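Beta-cardiotoxin OH-27 (Ophiophagus hannah, PDB 3PLC) is a three-finger cardiotoxin of king cobra venom that probably acts on the heart. Local coordinates at residues A[21-26]-A[53-58]; A[1-6]-A[38-43]. All blocks are in the same frame, centred on the assembly; numbering follows the deposited sequence.

Interaction 1 (A[21-26]-A[53-58])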
# COMPACT_ATOMS: atom_id res chain seq x y z
N LYS A 21 -6.28 0.39 4.35
CA LYS A 21 -5.61 1.21 3.34
C LYS A 21 -4.44 0.51 2.62
O LYS A 21 -3.92 -0.51 3.08
CB LYS A 21 -5.14 2.53 3.98
CG LYS A 21 -6.25 3.57 4.05
CD LYS A 21 -6.00 4.66 5.06
CE LYS A 21 -7.37 5.18 5.55
NZ LYS A 21 -7.37 6.62 5.92
N CYS A 22 -4.06 1.05 1.47
CA CYS A 22 -3.07 0.41 0.62
C CYS A 22 -2.03 1.46 0.39
O CYS A 22 -2.33 2.64 0.36
CB CYS A 22 -3.67 -0.03 -0.72
SG CYS A 22 -5.03 -1.18 -0.61
N VAL A 23 -0.79 1.03 0.17
CA VAL A 23 0.30 1.98 0.08
C VAL A 23 1.26 1.48 -0.98
O VAL A 23 1.40 0.28 -1.18
CB VAL A 23 0.98 2.18 1.49
CG1 VAL A 23 1.52 0.87 2.08
CG2 VAL A 23 2.04 3.31 1.45
N LYS A 24 1.86 2.42 -1.69
CA LYS A 24 2.91 2.18 -2.68
C LYS A 24 3.96 3.09 -2.19
O LYS A 24 3.72 4.29 -1.99
CB LYS A 24 2.48 2.67 -4.07
CG LYS A 24 3.27 2.12 -5.28
CD LYS A 24 2.84 2.79 -6.62
CE LYS A 24 1.98 1.82 -7.52
NZ LYS A 24 0.81 2.36 -8.40
N MET A 25 5.14 2.54 -1.97
CA MET A 25 6.26 3.29 -1.44
C MET A 25 7.36 3.20 -2.50
O MET A 25 7.61 2.13 -3.06
CB MET A 25 6.68 2.68 -0.09
CG MET A 25 6.14 3.43 1.14
SD MET A 25 6.11 2.47 2.67
CE MET A 25 5.44 3.65 3.79
N THR A 26 8.00 4.32 -2.81
CA THR A 26 9.05 4.26 -3.84
C THR A 26 10.36 4.92 -3.41
O THR A 26 10.35 5.96 -2.77
CB THR A 26 8.57 4.71 -5.27
OG1 THR A 26 9.22 5.94 -5.64
CG2 THR A 26 7.03 4.85 -5.38
N VAL A 53 5.43 8.29 -0.31
CA VAL A 53 4.27 7.50 0.12
C VAL A 53 3.01 7.88 -0.65
O VAL A 53 2.53 9.01 -0.54
CB VAL A 53 3.99 7.69 1.64
CG1 VAL A 53 2.89 6.74 2.09
CG2 VAL A 53 5.25 7.47 2.47
N LEU A 54 2.48 6.94 -1.43
CA LEU A 54 1.11 7.04 -1.94
C LEU A 54 0.19 6.18 -1.10
O LEU A 54 0.51 5.01 -0.82
CB LEU A 54 1.03 6.64 -3.42
CG LEU A 54 -0.35 6.69 -4.14
CD1 LEU A 54 -0.31 7.48 -5.45
CD2 LEU A 54 -0.91 5.28 -4.38
N CYS A 55 -0.93 6.76 -0.65
CA CYS A 55 -1.91 6.05 0.19
C CYS A 55 -3.27 6.31 -0.36
O CYS A 55 -3.60 7.46 -0.67
CB CYS A 55 -1.91 6.53 1.66
SG CYS A 55 -0.34 6.66 2.39
N CYS A 56 -4.04 5.23 -0.45
CA CYS A 56 -5.36 5.26 -1.03
C CYS A 56 -6.21 4.30 -0.23
O CYS A 56 -5.68 3.52 0.54
CB CYS A 56 -5.27 4.89 -2.50
SG CYS A 56 -4.33 3.39 -2.89
N ASP A 57 -7.53 4.36 -0.39
CA ASP A 57 -8.43 3.61 0.48
C ASP A 57 -9.45 2.69 -0.21
O ASP A 57 -10.52 2.41 0.34
CB ASP A 57 -9.14 4.58 1.45
CG ASP A 57 -10.01 5.60 0.74
OD1 ASP A 57 -10.54 5.28 -0.35
OD2 ASP A 57 -10.19 6.71 1.28
N THR A 58 -9.11 2.20 -1.40
CA THR A 58 -9.98 1.28 -2.16
C THR A 58 -9.15 0.12 -2.70
O THR A 58 -7.94 0.27 -2.92
CB THR A 58 -10.65 1.99 -3.36
OG1 THR A 58 -9.64 2.45 -4.27
CG2 THR A 58 -11.54 3.17 -2.91
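Val-23 lays its CG2 methyl across CG1 of Val-53, 3.6 Å away, the two side chains meeting at a slant on the sheet face they share with Met-25 and Cys-55. CG2 of Val-23 stands opposite the backbone N about its first torsion, which carries it over the neighbouring strand and also to 4.2 Å from SG of Cys-55. Met-25 runs beside Val-53, both pointing the same way, and ends with CE 4.0 Å from CG2 of that valine. On the other face Cys-22 sets its CB against SG of Cys-56. At the end of the pair, CG of Lys-21 lies 3.6 Å from O of Cys-56 and slants past CB of Asp-57. Lys-21 NZ and Asp-57 OD2 remain 5.4 Å apart, too far for a salt bridge. Four backbone hydrogen bonds join the strands: Cys-22 and Cys-56 exchange two, and Lys-24 and Leu-54 exchange two, N of each lying 3.0 Å from O of the other. Lys-24 leads away from Leu-54 and gives its NZ to the carbonyl of Asn-62. Disulfides from Cys-22 to Cys-3, Cys-55 to Cys-44 and Cys-56 to Cys-61 anchor both strands in the disulfide-rich core. Strand 21-25, paired on its other edge with 37-41, is thus the middle strand of the antiparallel three-stranded sheet of the three-finger toxin fold.

Interaction 2 (A[1-6]-A[38-43])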
# COMPACT_ATOMS: atom_id res chain seq x y z
N ARG A 1 -9.18 -3.31 2.15
CA ARG A 1 -9.47 -4.77 2.27
C ARG A 1 -8.46 -5.58 1.45
O ARG A 1 -7.71 -6.39 2.01
CB ARG A 1 -10.91 -5.12 1.85
CG ARG A 1 -11.97 -4.01 2.10
CD ARG A 1 -13.33 -4.37 1.53
NE ARG A 1 -13.88 -3.27 0.73
CZ ARG A 1 -14.68 -2.31 1.18
NH1 ARG A 1 -15.08 -2.29 2.45
NH2 ARG A 1 -15.09 -1.36 0.34
N LYS A 2 -8.44 -5.37 0.14
CA LYS A 2 -7.43 -6.00 -0.74
C LYS A 2 -6.41 -4.96 -1.22
O LYS A 2 -6.77 -3.83 -1.55
CB LYS A 2 -8.10 -6.67 -1.93
CG LYS A 2 -8.96 -7.93 -1.62
CD LYS A 2 -9.74 -8.34 -2.87
CE LYS A 2 -10.74 -9.51 -2.64
NZ LYS A 2 -11.38 -9.97 -3.92
N CYS A 3 -5.13 -5.33 -1.28
CA CYS A 3 -4.10 -4.39 -1.73
C CYS A 3 -3.05 -5.06 -2.57
O CYS A 3 -2.77 -6.23 -2.33
CB CYS A 3 -3.36 -3.75 -0.55
SG CYS A 3 -4.31 -2.69 0.53
N LEU A 4 -2.47 -4.33 -3.53
CA LEU A 4 -1.30 -4.83 -4.27
C LEU A 4 -0.12 -5.01 -3.28
O LEU A 4 0.08 -4.20 -2.36
CB LEU A 4 -0.92 -3.96 -5.49
CG LEU A 4 -1.92 -3.91 -6.69
CD1 LEU A 4 -1.24 -3.37 -7.92
CD2 LEU A 4 -2.46 -5.25 -7.05
N ASN A 5 0.66 -6.06 -3.54
CA ASN A 5 1.44 -6.73 -2.54
C ASN A 5 2.94 -6.80 -2.83
O ASN A 5 3.74 -7.11 -1.93
CB ASN A 5 0.94 -8.18 -2.46
CG ASN A 5 1.28 -8.79 -1.16
OD1 ASN A 5 1.86 -8.10 -0.33
ND2 ASN A 5 0.94 -10.04 -0.95
N THR A 6 3.29 -6.58 -4.09
CA THR A 6 4.59 -6.92 -4.63
C THR A 6 4.99 -5.82 -5.60
O THR A 6 4.16 -4.96 -5.92
CB THR A 6 4.55 -8.29 -5.43
OG1 THR A 6 3.87 -8.11 -6.67
CG2 THR A 6 3.89 -9.38 -4.66
N ARG A 38 4.73 -2.21 -1.80
CA ARG A 38 3.28 -2.05 -1.76
C ARG A 38 2.77 -2.99 -0.70
O ARG A 38 3.38 -4.00 -0.44
CB ARG A 38 2.71 -2.46 -3.11
CG ARG A 38 3.11 -1.60 -4.32
CD ARG A 38 2.38 -2.19 -5.53
NE ARG A 38 2.49 -1.39 -6.74
CZ ARG A 38 2.91 -1.85 -7.93
NH1 ARG A 38 3.25 -3.13 -8.08
NH2 ARG A 38 2.96 -1.04 -8.99
N GLY A 39 1.67 -2.65 -0.06
CA GLY A 39 1.01 -3.55 0.89
C GLY A 39 -0.11 -2.88 1.65
O GLY A 39 -0.52 -1.75 1.32
N CYS A 40 -0.63 -3.57 2.67
CA CYS A 40 -1.75 -3.08 3.47
C CYS A 40 -1.25 -2.16 4.54
O CYS A 40 -0.09 -2.27 4.97
CB CYS A 40 -2.53 -4.25 4.11
SG CYS A 40 -3.34 -5.17 2.84
N ILE A 41 -2.10 -1.27 5.02
CA ILE A 41 -1.71 -0.32 6.06
C ILE A 41 -2.92 0.21 6.85
O ILE A 41 -4.04 0.11 6.40
CB ILE A 41 -0.92 0.86 5.44
CG1 ILE A 41 0.50 0.94 6.01
CG2 ILE A 41 -1.67 2.16 5.60
CD1 ILE A 41 0.62 0.52 7.46
N ASP A 42 -2.66 0.75 8.04
CA ASP A 42 -3.69 1.33 8.92
C ASP A 42 -3.69 2.86 8.89
O ASP A 42 -4.74 3.48 8.72
CB ASP A 42 -3.57 0.81 10.38
CG ASP A 42 -2.12 0.83 10.93
OD1 ASP A 42 -1.86 0.14 11.94
OD2 ASP A 42 -1.25 1.55 10.37
N ILE A 43 -2.51 3.45 9.08
CA ILE A 43 -2.32 4.89 8.98
C ILE A 43 -1.30 5.20 7.88
O ILE A 43 -0.36 4.44 7.66
CB ILE A 43 -1.90 5.51 10.35
CG1 ILE A 43 -2.98 5.20 11.40
CG2 ILE A 43 -1.69 7.02 10.22
CD1 ILE A 43 -2.43 4.69 12.70
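Arg-38 reaches over Leu-4 to the carbonyl of Thr-6, where NH1 donates a 3.0 Å hydrogen bond to O of Thr-6. The bond is bent, 149° at the hydrogen, and the oxygen sits near the edge of the guanidinium but 18° out of its plane. CG of Arg-38 lies opposite its own carbonyl carbon (chi1 -64°), and the chain then runs straight from CG to NE, long enough to pass Leu-4 at the end of strand 2-4 and reach Thr-6 in the loop that follows. On the way CD passes 3.7 Å from CB of Leu-4, and one face of the guanidinium receives CD1 of Leu-4, 4.3 Å above the plane and displaced toward the rim. The leucine therefore backs both the methylene chain and the flat head, while the single bond to O of Thr-6 helps set how the head is turned. Closer to the backbone, CB of Arg-38 abuts O of Leu-4 at 3.2 Å; that oxygen takes its hydrogen bond from ND2 of Asn-62, and the nearby N of Gly-39 is poorly angled for one. The contact joins the first-finger strand of the three-finger fold to a strand of its three-stranded sheet, across the disulfide core. Gly-39 and Asn-5 come closest in backbone, their CA atoms 4.7 Å apart. Cys-3 and Cys-40 then bring two different disulfides together: SG of Cys-3 stands 3.5 Å from SG of Cys-40, without a bond between them, because the first is joined to Cys-22 and the second to Cys-15. In both cysteines SG lies beside its own backbone N, and the sulfurs touch, CB of Cys-3 lying 3.7 Å from SG of Cys-40.

In the fold
Strand 21-25 links the two: interaction 1 pairs it with 53-56, and its other neighbour in the sheet, 37-41, carries one side of interaction 2. Their centres are about 7 Å apart. Interaction 1 is the more exposed, a surface contact held chiefly by regular backbone hydrogen bonds within one sheet; interaction 2, partly buried, joins two sheets and relies on side chains, one arginine bond and the meeting of two disulfides. The Cys-3 to Cys-22 disulfide bridges them, the carbonyl of Lys-21 probably bonds to N of Ile-41, and Lys-24 packs against Arg-38. Asn-62 serves both, bonding Val-23 as well.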